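Local coordinates for protein glycoside Hydrolase (Bacteroides uniformis, PDB 5T99) that probably acts as a family 2 beta-galactosidase in the breakdown of agarose by a human gut bacterium, and binds the inhibitor galacto-isofagomine, at residues L59-W63 with G322-N326; F82-Y88 with V151-D157; F107-M111 with P164-R170; P127-T131 with S348-P352. One frame throughout, in Å; residues are numbered along the deposited sequence.

In the fold
The first segments follow each other at 59-63, 82-88, 107-111 and 127-131, all in the sugar-binding domain. The chain then returns. Residues 151-157 close contact 2 by pairing the neighbouring strands 86-93 and 146-153. Residues 164-170 close contact 3, and these two loops cross. Both are nested inside the longer loop that contact 1 closes when 322-326 of the TIM barrel domain reaches 59-63. Contact 4 closes last, at 348-352, and crosses the other three. Contacts 2 and 3 therefore knit the sugar-binding domain together, while contacts 1 and 4 tie it to the barrel. Segment 164-170 touches all three other contacts.

Contact 1. Residues L59-W63 with G322-N326; sequences LPHDW and GAAVN
Pro60, which follows a cis peptide bond, lays its ring against Ala324 and Val325. Pro60 CB lies 4.1 Å from Ala324 CB, and Pro60 CG comes to 3.4 Å from Val325 O. The carbonyl of Pro60 meets the same alanine methyl, with O 3.7 Å from Ala324 CB. The next backbone atom, His61 N, is 3.9 Å from Ala324 CB. One methyl thus rests against the peptide that joins Pro60 to His61. The two segments run in nearly opposite directions here.

Asp62 supplies the polar grip. Its CG is anti to the backbone N (chi1 -178°), which sends the carboxylate across to Gly322 and Ala323. Asp62 OD2 accepts the N-H of Ala323 at 2.9 Å. The donor arrives on the anti side, 32° out of the carboxylate plane. Tyr163 OH is a second partner of OD2, and OD1 takes the N-H groups of Ala64 and Ala166. These four bonds hold the buried carboxylate against rotation. Gly322 CA lies 3.6 Å from Asp62 OD2, and a side chain on this glycine would run into that oxygen.

The contact is a domain interface of a family 2 glycoside hydrolase: a loop of the sugar-binding domain meets the loop between strand 305-313 and helix 327-339 of the TIM barrel domain.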
loop_
_atom_site.group_PDB
_atom_site.type_symbol
_atom_site.label_atom_id
_atom_site.label_comp_id
_atom_site.label_asym_id
_atom_site.label_seq_id
_atom_site.Cartn_x
_atom_site.Cartn_y
_atom_site.Cartn_z
ATOM N N LEU A 59 -17.592 2.121 10.122
ATOM C CA LEU A 59 -16.311 1.477 9.842
ATOM C C LEU A 59 -15.977 1.762 8.373
ATOM O O LEU A 59 -16.880 2.118 7.617
ATOM C CB LEU A 59 -16.418 -0.036 10.093
ATOM C CG LEU A 59 -16.951 -0.468 11.461
ATOM C CD1 LEU A 59 -17.036 -1.980 11.537
ATOM C CD2 LEU A 59 -16.080 0.082 12.578
ATOM N N PRO A 60 -14.719 1.620 7.946
ATOM C CA PRO A 60 -13.571 1.224 8.786
ATOM C C PRO A 60 -13.094 2.331 9.723
ATOM O O PRO A 60 -13.353 3.504 9.470
ATOM C CB PRO A 60 -12.490 0.891 7.756
ATOM C CG PRO A 60 -12.825 1.731 6.566
ATOM C CD PRO A 60 -14.293 2.062 6.608
ATOM N N HIS A 61 -12.391 1.938 10.781
ATOM C CA HIS A 61 -12.037 2.841 11.890
ATOM C C HIS A 61 -10.692 2.466 12.536
ATOM O O HIS A 61 -10.486 1.318 12.959
ATOM C CB HIS A 61 -13.165 2.798 12.939
ATOM C CG HIS A 61 -12.882 3.571 14.194
ATOM N ND1 HIS A 61 -12.669 4.934 14.203
ATOM C CD2 HIS A 61 -12.829 3.177 15.486
ATOM C CE1 HIS A 61 -12.473 5.338 15.445
ATOM N NE2 HIS A 61 -12.559 4.288 16.243
ATOM N N ASP A 62 -9.797 3.447 12.595
ATOM C CA ASP A 62 -8.543 3.369 13.343
ATOM C C ASP A 62 -8.689 4.330 14.519
ATOM O O ASP A 62 -8.659 5.546 14.318
ATOM C CB ASP A 62 -7.400 3.811 12.418
ATOM C CG ASP A 62 -6.012 3.744 13.063
ATOM O OD1 ASP A 62 -5.843 3.144 14.162
ATOM O OD2 ASP A 62 -5.079 4.297 12.420
ATOM N N TRP A 63 -8.877 3.818 15.738
ATOM C CA TRP A 63 -8.945 4.712 16.909
ATOM C C TRP A 63 -7.584 5.307 17.298
ATOM O O TRP A 63 -7.546 6.339 17.949
ATOM C CB TRP A 63 -9.635 4.053 18.116
ATOM C CG TRP A 63 -8.760 3.229 19.034
ATOM C CD1 TRP A 63 -7.738 3.677 19.834
ATOM C CD2 TRP A 63 -8.859 1.821 19.269
ATOM N NE1 TRP A 63 -7.200 2.633 20.534
ATOM C CE2 TRP A 63 -7.866 1.483 20.213
ATOM C CE3 TRP A 63 -9.692 0.812 18.773
ATOM C CZ2 TRP A 63 -7.681 0.177 20.675
ATOM C CZ3 TRP A 63 -9.514 -0.489 19.232
ATOM C CH2 TRP A 63 -8.517 -0.793 20.180
ATOM N N GLY A 322 -4.506 7.768 8.863
ATOM C CA GLY A 322 -4.390 6.577 9.691
ATOM C C GLY A 322 -4.478 5.282 8.884
ATOM O O GLY A 322 -4.196 5.269 7.679
ATOM N N ALA A 323 -4.899 4.211 9.551
ATOM C CA ALA A 323 -4.945 2.863 8.963
ATOM C C ALA A 323 -6.305 2.442 8.403
ATOM O O ALA A 323 -6.375 1.437 7.699
ATOM C CB ALA A 323 -4.473 1.831 9.977
ATOM N N ALA A 324 -7.382 3.169 8.699
ATOM C CA ALA A 324 -8.687 2.828 8.118
ATOM C C ALA A 324 -8.598 2.820 6.581
ATOM O O ALA A 324 -8.043 3.750 5.994
ATOM C CB ALA A 324 -9.767 3.793 8.583
ATOM N N VAL A 325 -9.117 1.767 5.945
ATOM C CA VAL A 325 -9.027 1.638 4.491
ATOM C C VAL A 325 -9.733 2.811 3.831
ATOM O O VAL A 325 -10.882 3.118 4.147
ATOM C CB VAL A 325 -9.622 0.316 3.949
ATOM C CG1 VAL A 325 -9.688 0.323 2.419
ATOM C CG2 VAL A 325 -8.776 -0.858 4.397
ATOM N N ASN A 326 -9.018 3.477 2.931
ATOM C CA ASN A 326 -9.594 4.521 2.106
ATOM C C ASN A 326 -9.023 4.405 0.696
ATOM O O ASN A 326 -7.832 4.601 0.475
ATOM C CB ASN A 326 -9.307 5.892 2.713
ATOM C CG ASN A 326 -9.975 7.017 1.950
ATOM O OD1 ASN A 326 -9.624 7.311 0.794
ATOM N ND2 ASN A 326 -10.934 7.670 2.597
#

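Contact 2. Residues F82-Y88 with V151-D157; sequences FHGTGWY and VQLTPRD
Trp87 and Gln152 face each other in the tight half of the contact, as an antiparallel non-hydrogen-bonded pair. Gln152 CB sits 3.6 Å from the centroid of the six-membered ring of Trp87, almost straight over it. Gln152 CG is anti to its backbone N (chi1 -176°), which keeps the chain over the same indole face. Trp87 NE1 is bonded to Glu40. With a serine in place of Trp87, the aliphatic part of Gln152 would probably lose its cover, and Glu40 its indole N-H partner. Hydrogen-bonded pairs flank this one, Gly86 with Leu153 and Tyr88 with Val151. The bond from Tyr88 N to Val151 O is 2.8 Å long. On the other sheet face, Tyr88 CE2 packs 3.8 Å from Leu153 CD1.

The opposite end is looser. One backbone bond remains there, from Gly84 N to Pro155 O at 2.9 Å. Beyond it the exposed His83 ring is stacked on the carboxylate of Asp157, their planes 13° apart. Asp157 CB lies over the ring centre. His83 NE2 and Asp157 OD2 are close, but the angle is poor for a hydrogen bond.

Central antiparallel strands of the family 2 sugar-binding beta-sandwich run out into loops here, past Gly86 and Leu153.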
loop_
_atom_site.group_PDB
_atom_site.type_symbol
_atom_site.label_atom_id
_atom_site.label_comp_id
_atom_site.label_asym_id
_atom_site.label_seq_id
_atom_site.Cartn_x
_atom_site.Cartn_y
_atom_site.Cartn_z
ATOM N N PHE A 82 -1.015 2.561 20.560
ATOM C CA PHE A 82 -1.804 1.659 19.700
ATOM C C PHE A 82 -2.341 0.409 20.417
ATOM O O PHE A 82 -2.879 -0.490 19.772
ATOM C CB PHE A 82 -0.952 1.233 18.493
ATOM C CG PHE A 82 0.290 0.455 18.858
ATOM C CD1 PHE A 82 0.266 -0.940 18.920
ATOM C CD2 PHE A 82 1.489 1.117 19.133
ATOM C CE1 PHE A 82 1.410 -1.656 19.254
ATOM C CE2 PHE A 82 2.633 0.405 19.468
ATOM C CZ PHE A 82 2.595 -0.984 19.526
ATOM N N HIS A 83 -2.214 0.358 21.741
ATOM C CA HIS A 83 -2.554 -0.836 22.521
ATOM C C HIS A 83 -3.646 -0.493 23.520
ATOM O O HIS A 83 -3.970 0.679 23.720
ATOM C CB HIS A 83 -1.317 -1.404 23.235
ATOM C CG HIS A 83 -0.721 -0.483 24.251
ATOM N ND1 HIS A 83 -0.952 -0.619 25.604
ATOM C CD2 HIS A 83 0.090 0.595 24.112
ATOM C CE1 HIS A 83 -0.306 0.333 26.256
ATOM N NE2 HIS A 83 0.330 1.085 25.374
ATOM N N GLY A 84 -4.201 -1.529 24.138
ATOM C CA GLY A 84 -5.285 -1.391 25.100
ATOM C C GLY A 84 -6.461 -2.224 24.648
ATOM O O GLY A 84 -6.289 -3.249 23.990
ATOM N N THR A 85 -7.657 -1.780 25.002
ATOM C CA THR A 85 -8.883 -2.500 24.717
ATOM C C THR A 85 -9.830 -1.559 23.989
ATOM O O THR A 85 -9.889 -0.361 24.307
ATOM C CB THR A 85 -9.523 -3.014 26.012
ATOM O OG1 THR A 85 -8.600 -3.892 26.664
ATOM C CG2 THR A 85 -10.829 -3.759 25.743
ATOM N N GLY A 86 -10.530 -2.098 22.990
ATOM C CA GLY A 86 -11.542 -1.362 22.232
ATOM C C GLY A 86 -12.695 -2.288 21.943
ATOM O O GLY A 86 -12.486 -3.452 21.582
ATOM N N TRP A 87 -13.912 -1.776 22.110
ATOM C CA TRP A 87 -15.119 -2.553 21.917
ATOM C C TRP A 87 -15.942 -1.941 20.801
ATOM O O TRP A 87 -16.054 -0.715 20.716
ATOM C CB TRP A 87 -15.963 -2.571 23.193
ATOM C CG TRP A 87 -15.595 -3.618 24.209
ATOM C CD1 TRP A 87 -14.714 -3.488 25.248
ATOM C CD2 TRP A 87 -16.126 -4.938 24.302
ATOM N NE1 TRP A 87 -14.658 -4.655 25.978
ATOM C CE2 TRP A 87 -15.521 -5.557 25.425
ATOM C CE3 TRP A 87 -17.047 -5.665 23.541
ATOM C CZ2 TRP A 87 -15.805 -6.859 25.802
ATOM C CZ3 TRP A 87 -17.342 -6.971 23.926
ATOM C CH2 TRP A 87 -16.719 -7.552 25.051
ATOM N N TYR A 88 -16.518 -2.803 19.957
ATOM C CA TYR A 88 -17.498 -2.384 18.954
ATOM C C TYR A 88 -18.764 -3.210 19.102
ATOM O O TYR A 88 -18.692 -4.415 19.312
ATOM C CB TYR A 88 -16.975 -2.558 17.537
ATOM C CG TYR A 88 -15.764 -1.739 17.169
ATOM C CD1 TYR A 88 -15.881 -0.611 16.365
ATOM C CD2 TYR A 88 -14.487 -2.126 17.578
ATOM C CE1 TYR A 88 -14.759 0.124 15.998
ATOM C CE2 TYR A 88 -13.362 -1.397 17.219
ATOM C CZ TYR A 88 -13.510 -0.281 16.430
ATOM O OH TYR A 88 -12.414 0.431 16.075
ATOM N N VAL A 151 -17.668 -6.961 19.064
ATOM C CA VAL A 151 -16.271 -7.255 18.770
ATOM C C VAL A 151 -15.434 -6.595 19.848
ATOM O O VAL A 151 -15.594 -5.399 20.116
ATOM C CB VAL A 151 -15.840 -6.725 17.379
ATOM C CG1 VAL A 151 -14.359 -6.973 17.129
ATOM C CG2 VAL A 151 -16.668 -7.378 16.277
ATOM N N GLN A 152 -14.563 -7.381 20.479
ATOM C CA GLN A 152 -13.550 -6.852 21.393
ATOM C C GLN A 152 -12.166 -7.057 20.782
ATOM O O GLN A 152 -11.803 -8.179 20.400
ATOM C CB GLN A 152 -13.613 -7.545 22.758
ATOM C CG GLN A 152 -12.643 -6.982 23.798
ATOM C CD GLN A 152 -12.244 -7.986 24.885
ATOM O OE1 GLN A 152 -12.056 -9.175 24.628
ATOM N NE2 GLN A 152 -12.081 -7.490 26.099
ATOM N N LEU A 153 -11.408 -5.969 20.710
ATOM C CA LEU A 153 -10.026 -6.002 20.290
ATOM C C LEU A 153 -9.134 -5.729 21.500
ATOM O O LEU A 153 -9.371 -4.768 22.228
ATOM C CB LEU A 153 -9.804 -4.938 19.214
ATOM C CG LEU A 153 -10.689 -5.083 17.972
ATOM C CD1 LEU A 153 -10.493 -3.892 17.052
ATOM C CD2 LEU A 153 -10.401 -6.375 17.230
ATOM N N THR A 154 -8.115 -6.560 21.717
ATOM C CA THR A 154 -7.168 -6.341 22.818
ATOM C C THR A 154 -5.736 -6.252 22.303
ATOM O O THR A 154 -4.896 -7.087 22.656
ATOM C CB THR A 154 -7.305 -7.406 23.943
ATOM O OG1 THR A 154 -7.223 -8.726 23.399
ATOM C CG2 THR A 154 -8.640 -7.255 24.667
ATOM N N PRO A 155 -5.443 -5.231 21.467
ATOM C CA PRO A 155 -4.072 -5.079 20.983
ATOM C C PRO A 155 -3.090 -4.839 22.128
ATOM O O PRO A 155 -3.388 -4.064 23.045
ATOM C CB PRO A 155 -4.144 -3.849 20.069
ATOM C CG PRO A 155 -5.348 -3.102 20.534
ATOM C CD PRO A 155 -6.315 -4.169 20.939
ATOM N N ARG A 156 -1.941 -5.505 22.057
ATOM C CA ARG A 156 -0.927 -5.460 23.103
ATOM C C ARG A 156 0.181 -4.494 22.745
ATOM O O ARG A 156 0.448 -4.249 21.570
ATOM C CB ARG A 156 -0.319 -6.845 23.295
ATOM C CG ARG A 156 -1.319 -7.917 23.682
ATOM C CD ARG A 156 -0.597 -9.209 24.017
ATOM N NE ARG A 156 -1.513 -10.338 24.175
ATOM C CZ ARG A 156 -1.136 -11.590 24.437
ATOM N NH1 ARG A 156 0.156 -11.891 24.586
ATOM N NH2 ARG A 156 -2.057 -12.549 24.560
ATOM N N ASP A 157 0.844 -3.956 23.766
ATOM C CA ASP A 157 2.030 -3.145 23.536
ATOM C C ASP A 157 3.138 -4.099 23.104
ATOM O O ASP A 157 3.102 -5.284 23.423
ATOM C CB ASP A 157 2.436 -2.321 24.783
ATOM C CG ASP A 157 3.301 -1.074 24.430
ATOM O OD1 ASP A 157 3.784 -0.927 23.274
ATOM O OD2 ASP A 157 3.500 -0.222 25.326
#

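Contact 3. Residues F107-M111 with P164-R170; sequences FDGAM and PGAGIYR
Met111 and Gly167 form a single antiparallel bridge, with two backbone bonds of 2.9 Å, Met111 N to Gly167 O and Gly167 N to Met111 O. Around it Met111 makes most of the side-chain contact. Its chain bends at chi2 and chi3 (69° and 72°), which curls the methyl back to Tyr169. Met111 CB is 3.7 Å from Tyr169 CD2, and Met111 CE is 3.6 Å from Tyr169 OH. Met111 CG touches the start of 164-170, 3.3 Å from Gly165 O, and Pro164 CB lies nearby.

Arg170 grips the other end. Its chain is extended, and NH1 reaches Asp108 O at 3.2 Å, with the oxygen close to the guanidinium plane. Its CB packs 3.6 Å from Asp108 CB. Gly109 lies against both Arg170 and Tyr169; a side chain here would hit Arg170 CD and crowd the Tyr169 ring.

Second-shell groups set these pieces. Tyr169 OH sits over one guanidinium face and is bonded to Gly129 O. Arg170 NH1 also meets Tyr130 O, and NH2 meets Pro351 O. A leucine in place of Arg170 would probably leave the carbonyls of Asp108, Tyr130 and Pro351 without these N-H donors, and Tyr169 OH without the guanidinium it lies over.

Asp108 OD2 bonds Trp173 rather than Arg170. The positive charge is probably offset by carbonyl dipoles, and one guanidinium pins loops 107-111, 127-131 and 348-352 to its own.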
loop_
_atom_site.group_PDB
_atom_site.type_symbol
_atom_site.label_atom_id
_atom_site.label_comp_id
_atom_site.label_asym_id
_atom_site.label_seq_id
_atom_site.Cartn_x
_atom_site.Cartn_y
_atom_site.Cartn_z
ATOM N N PHE A 107 -14.929 -10.045 8.126
ATOM C CA PHE A 107 -14.056 -8.958 8.535
ATOM C C PHE A 107 -12.758 -9.054 7.727
ATOM O O PHE A 107 -12.011 -10.024 7.875
ATOM C CB PHE A 107 -13.746 -9.068 10.044
ATOM C CG PHE A 107 -14.959 -8.966 10.937
ATOM C CD1 PHE A 107 -15.313 -7.757 11.520
ATOM C CD2 PHE A 107 -15.731 -10.076 11.213
ATOM C CE1 PHE A 107 -16.427 -7.658 12.350
ATOM C CE2 PHE A 107 -16.841 -9.986 12.040
ATOM C CZ PHE A 107 -17.186 -8.774 12.615
ATOM N N ASP A 108 -12.493 -8.065 6.876
ATOM C CA ASP A 108 -11.206 -7.984 6.164
ATOM C C ASP A 108 -9.995 -7.730 7.077
ATOM O O ASP A 108 -8.845 -8.030 6.709
ATOM C CB ASP A 108 -11.242 -6.881 5.101
ATOM C CG ASP A 108 -12.205 -7.177 3.968
ATOM O OD1 ASP A 108 -12.591 -8.358 3.772
ATOM O OD2 ASP A 108 -12.577 -6.201 3.274
ATOM N N GLY A 109 -10.235 -7.140 8.245
ATOM C CA GLY A 109 -9.147 -6.825 9.151
ATOM C C GLY A 109 -9.643 -6.175 10.419
ATOM O O GLY A 109 -10.500 -5.278 10.382
ATOM N N ALA A 110 -9.110 -6.649 11.537
ATOM C CA ALA A 110 -9.370 -6.074 12.835
ATOM C C ALA A 110 -8.090 -6.168 13.666
ATOM O O ALA A 110 -7.602 -7.259 13.945
ATOM C CB ALA A 110 -10.514 -6.807 13.500
ATOM N N MET A 111 -7.566 -5.006 14.055
ATOM C CA MET A 111 -6.241 -4.867 14.647
ATOM C C MET A 111 -6.344 -4.564 16.144
ATOM O O MET A 111 -6.853 -3.500 16.510
ATOM C CB MET A 111 -5.512 -3.724 13.935
ATOM C CG MET A 111 -4.036 -3.596 14.266
ATOM S SD MET A 111 -3.034 -4.951 13.623
ATOM C CE MET A 111 -3.052 -4.562 11.863
ATOM N N PRO A 164 0.721 0.057 13.672
ATOM C CA PRO A 164 -0.278 -0.887 13.168
ATOM C C PRO A 164 -1.683 -0.322 13.005
ATOM O O PRO A 164 -2.491 -0.903 12.262
ATOM C CB PRO A 164 -0.302 -1.959 14.251
ATOM C CG PRO A 164 -0.014 -1.211 15.508
ATOM C CD PRO A 164 0.843 -0.022 15.137
ATOM N N GLY A 165 -1.980 0.775 13.702
ATOM C CA GLY A 165 -3.367 1.195 13.921
ATOM C C GLY A 165 -4.018 0.336 14.998
ATOM O O GLY A 165 -3.400 -0.595 15.519
ATOM N N ALA A 166 -5.260 0.658 15.341
ATOM C CA ALA A 166 -6.039 -0.142 16.292
ATOM C C ALA A 166 -7.509 0.039 15.992
ATOM O O ALA A 166 -7.973 1.168 15.826
ATOM C CB ALA A 166 -5.743 0.278 17.724
ATOM N N GLY A 167 -8.242 -1.063 15.911
ATOM C CA GLY A 167 -9.665 -1.009 15.551
ATOM C C GLY A 167 -10.036 -1.900 14.385
ATOM O O GLY A 167 -9.189 -2.584 13.821
ATOM N N ILE A 168 -11.312 -1.868 14.016
ATOM C CA ILE A 168 -11.805 -2.568 12.839
ATOM C C ILE A 168 -11.488 -1.636 11.678
ATOM O O ILE A 168 -12.343 -0.884 11.207
ATOM C CB ILE A 168 -13.308 -2.915 12.940
ATOM C CG1 ILE A 168 -13.584 -3.689 14.247
ATOM C CG2 ILE A 168 -13.728 -3.732 11.724
ATOM C CD1 ILE A 168 -15.045 -4.007 14.507
ATOM N N TYR A 169 -10.221 -1.697 11.263
ATOM C CA TYR A 169 -9.599 -0.767 10.316
ATOM C C TYR A 169 -9.814 -1.122 8.834
ATOM O O TYR A 169 -9.390 -0.363 7.939
ATOM C CB TYR A 169 -8.092 -0.655 10.613
ATOM C CG TYR A 169 -7.242 -1.839 10.155
ATOM C CD1 TYR A 169 -6.354 -1.720 9.083
ATOM C CD2 TYR A 169 -7.321 -3.081 10.798
ATOM C CE1 TYR A 169 -5.587 -2.805 8.659
ATOM C CE2 TYR A 169 -6.566 -4.157 10.389
ATOM C CZ TYR A 169 -5.705 -4.026 9.317
ATOM O OH TYR A 169 -4.963 -5.116 8.918
ATOM N N ARG A 170 -10.433 -2.275 8.569
ATOM C CA ARG A 170 -10.781 -2.683 7.198
ATOM C C ARG A 170 -12.267 -2.968 7.118
ATOM O O ARG A 170 -12.943 -3.077 8.147
ATOM C CB ARG A 170 -9.992 -3.925 6.772
ATOM C CG ARG A 170 -8.487 -3.711 6.641
ATOM C CD ARG A 170 -7.834 -4.909 5.979
ATOM N NE ARG A 170 -6.382 -4.747 5.850
ATOM C CZ ARG A 170 -5.502 -5.747 5.774
ATOM N NH1 ARG A 170 -5.895 -7.025 5.841
ATOM N NH2 ARG A 170 -4.202 -5.471 5.672
#

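Contact 4. Residues P127-T131 with S348-P352; sequences PYGYT and SHNPP. With GIF (D-galacto-isofagomine), chain C.
Tyr130 lays one ring face on the side chain of Asn350. Asn350 CB lies 3.6 Å from the ring centroid, 15° off the normal. The amide continues over the same face, tilted only 20° from the ring, with Asn350 ND2 3.2 Å from Tyr130 CD1. Asn350 CG is set between its backbone N and carbonyl carbon (chi1 50°), which folds the amide back over its own backbone. There ND2 donates to Pro351 O at 3.1 Å. The oxygen is in the amide plane, but the donor stands well above the carbonyl plane. Asn350 OD1 takes a weak bond from His349 N. The amide is thus held at both ends while the phenol ring backs it.

Pro351 packs beside the start of the tyrosine side chain, its CD 3.8 Å from Tyr130 CB. Tyr128 closes the flank, its OH 3.9 Å from Asn350 CB. A water bridges the segments, donating to Tyr128 OH at 2.8 Å and to His349 O at 2.7 Å. Tyr128 OH is also bonded to Ala371 O.

His349 turns to the ligand pocket. Its NE2 shares a hydrogen bond of 2.7 Å with O2 of the bound galacto-isofagomine, and ND1 is bonded to Glu370. Tyr128, through the water, and Tyr130, through Asn350, back the loop that carries this pocket residue.

Residues 127-131 link strands 121-126 and 133-136 of the sugar-binding domain. Residues 348-352 lead from barrel strand 344-346 to helix 354-363. Helix 388-403 packs against both segments, touching Tyr128 of one and Pro351 of the other.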
loop_
_atom_site.group_PDB
_atom_site.type_symbol
_atom_site.label_atom_id
_atom_site.label_comp_id
_atom_site.label_asym_id
_atom_site.label_seq_id
_atom_site.Cartn_x
_atom_site.Cartn_y
_atom_site.Cartn_z
ATOM N N PRO A 127 -6.261 -13.563 16.367
ATOM C CA PRO A 127 -5.173 -12.705 16.840
ATOM C C PRO A 127 -4.522 -11.790 15.786
ATOM O O PRO A 127 -4.259 -10.639 16.096
ATOM C CB PRO A 127 -4.152 -13.703 17.424
ATOM C CG PRO A 127 -4.481 -15.021 16.825
ATOM C CD PRO A 127 -5.928 -15.002 16.471
ATOM N N TYR A 128 -4.256 -12.288 14.575
ATOM C CA TYR A 128 -3.427 -11.553 13.596
ATOM C C TYR A 128 -4.240 -10.509 12.835
ATOM O O TYR A 128 -5.182 -10.840 12.118
ATOM C CB TYR A 128 -2.777 -12.528 12.622
ATOM C CG TYR A 128 -1.633 -11.980 11.782
ATOM C CD1 TYR A 128 -0.633 -11.180 12.343
ATOM C CD2 TYR A 128 -1.522 -12.307 10.421
ATOM C CE1 TYR A 128 0.419 -10.700 11.575
ATOM C CE2 TYR A 128 -0.474 -11.829 9.649
ATOM C CZ TYR A 128 0.497 -11.031 10.231
ATOM O OH TYR A 128 1.547 -10.556 9.488
ATOM N N GLY A 129 -3.868 -9.246 12.971
ATOM C CA GLY A 129 -4.699 -8.167 12.459
ATOM C C GLY A 129 -4.711 -7.914 10.963
ATOM O O GLY A 129 -5.532 -7.125 10.494
ATOM N N TYR A 130 -3.822 -8.577 10.219
ATOM C CA TYR A 130 -3.677 -8.364 8.789
ATOM C C TYR A 130 -4.361 -9.403 7.904
ATOM O O TYR A 130 -4.534 -9.155 6.710
ATOM C CB TYR A 130 -2.200 -8.310 8.436
ATOM C CG TYR A 130 -1.453 -7.175 9.098
ATOM C CD1 TYR A 130 -1.589 -5.867 8.639
ATOM C CD2 TYR A 130 -0.606 -7.408 10.176
ATOM C CE1 TYR A 130 -0.904 -4.822 9.249
ATOM C CE2 TYR A 130 0.085 -6.377 10.784
ATOM C CZ TYR A 130 -0.057 -5.083 10.320
ATOM O OH TYR A 130 0.639 -4.051 10.917
ATOM N N THR A 131 -4.710 -10.567 8.459
ATOM C CA THR A 131 -5.536 -11.542 7.754
ATOM C C THR A 131 -6.984 -11.336 8.136
ATOM O O THR A 131 -7.297 -10.926 9.267
ATOM C CB THR A 131 -5.127 -12.996 8.065
ATOM O OG1 THR A 131 -4.976 -13.178 9.474
ATOM C CG2 THR A 131 -3.810 -13.326 7.386
ATOM N N SER A 348 5.579 -4.786 2.651
ATOM C CA SER A 348 6.267 -4.814 3.939
ATOM C C SER A 348 5.300 -4.559 5.100
ATOM O O SER A 348 4.617 -3.532 5.067
ATOM C CB SER A 348 7.283 -3.686 3.935
ATOM O OG SER A 348 6.644 -2.485 3.518
ATOM N N HIS A 349 5.172 -5.442 6.101
ATOM C CA HIS A 349 5.619 -6.850 6.120
ATOM C C HIS A 349 4.418 -7.697 6.578
ATOM O O HIS A 349 4.406 -8.296 7.667
ATOM C CB HIS A 349 6.801 -7.057 7.072
ATOM C CG HIS A 349 7.942 -6.131 6.830
ATOM N ND1 HIS A 349 8.800 -6.267 5.761
ATOM C CD2 HIS A 349 8.379 -5.057 7.528
ATOM C CE1 HIS A 349 9.714 -5.312 5.805
ATOM N NE2 HIS A 349 9.477 -4.562 6.867
ATOM N N ASN A 350 3.402 -7.719 5.724
ATOM C CA ASN A 350 2.083 -8.201 6.098
ATOM C C ASN A 350 1.148 -8.095 4.910
ATOM O O ASN A 350 1.404 -7.315 3.988
ATOM C CB ASN A 350 1.489 -7.369 7.247
ATOM C CG ASN A 350 1.564 -5.872 6.990
ATOM O OD1 ASN A 350 2.512 -5.209 7.403
ATOM N ND2 ASN A 350 0.578 -5.338 6.282
ATOM N N PRO A 351 0.051 -8.860 4.932
ATOM C CA PRO A 351 -0.934 -8.682 3.870
ATOM C C PRO A 351 -1.538 -7.274 3.883
ATOM O O PRO A 351 -1.843 -6.755 4.957
ATOM C CB PRO A 351 -2.008 -9.721 4.211
ATOM C CG PRO A 351 -1.271 -10.784 4.949
ATOM C CD PRO A 351 -0.230 -10.050 5.751
ATOM N N PRO A 352 -1.718 -6.665 2.697
ATOM C CA PRO A 352 -2.405 -5.388 2.615
ATOM C C PRO A 352 -3.911 -5.596 2.584
ATOM O O PRO A 352 -4.395 -6.719 2.726
ATOM C CB PRO A 352 -1.905 -4.832 1.294
ATOM C CG PRO A 352 -1.753 -6.046 0.443
ATOM C CD PRO A 352 -1.352 -7.162 1.356
HETATM C C GIF C . 13.025 -3.884 7.987
HETATM N N GIF C . 14.378 -3.556 7.563
HETATM O O GIF C . 15.944 0.529 8.060
HETATM C C1 GIF C . 12.149 -2.648 7.933
HETATM O O1 GIF C . 12.909 -1.751 10.029
HETATM C C2 GIF C . 12.805 -1.463 8.636
HETATM O O2 GIF C . 10.898 -2.935 8.555
HETATM C C3 GIF C . 14.190 -1.168 8.067
HETATM C C4 GIF C . 15.070 -2.412 8.131
HETATM C C5 GIF C . 14.852 -0.011 8.818
HETATM O O HOH W 1 3.451 -8.640 10.208
#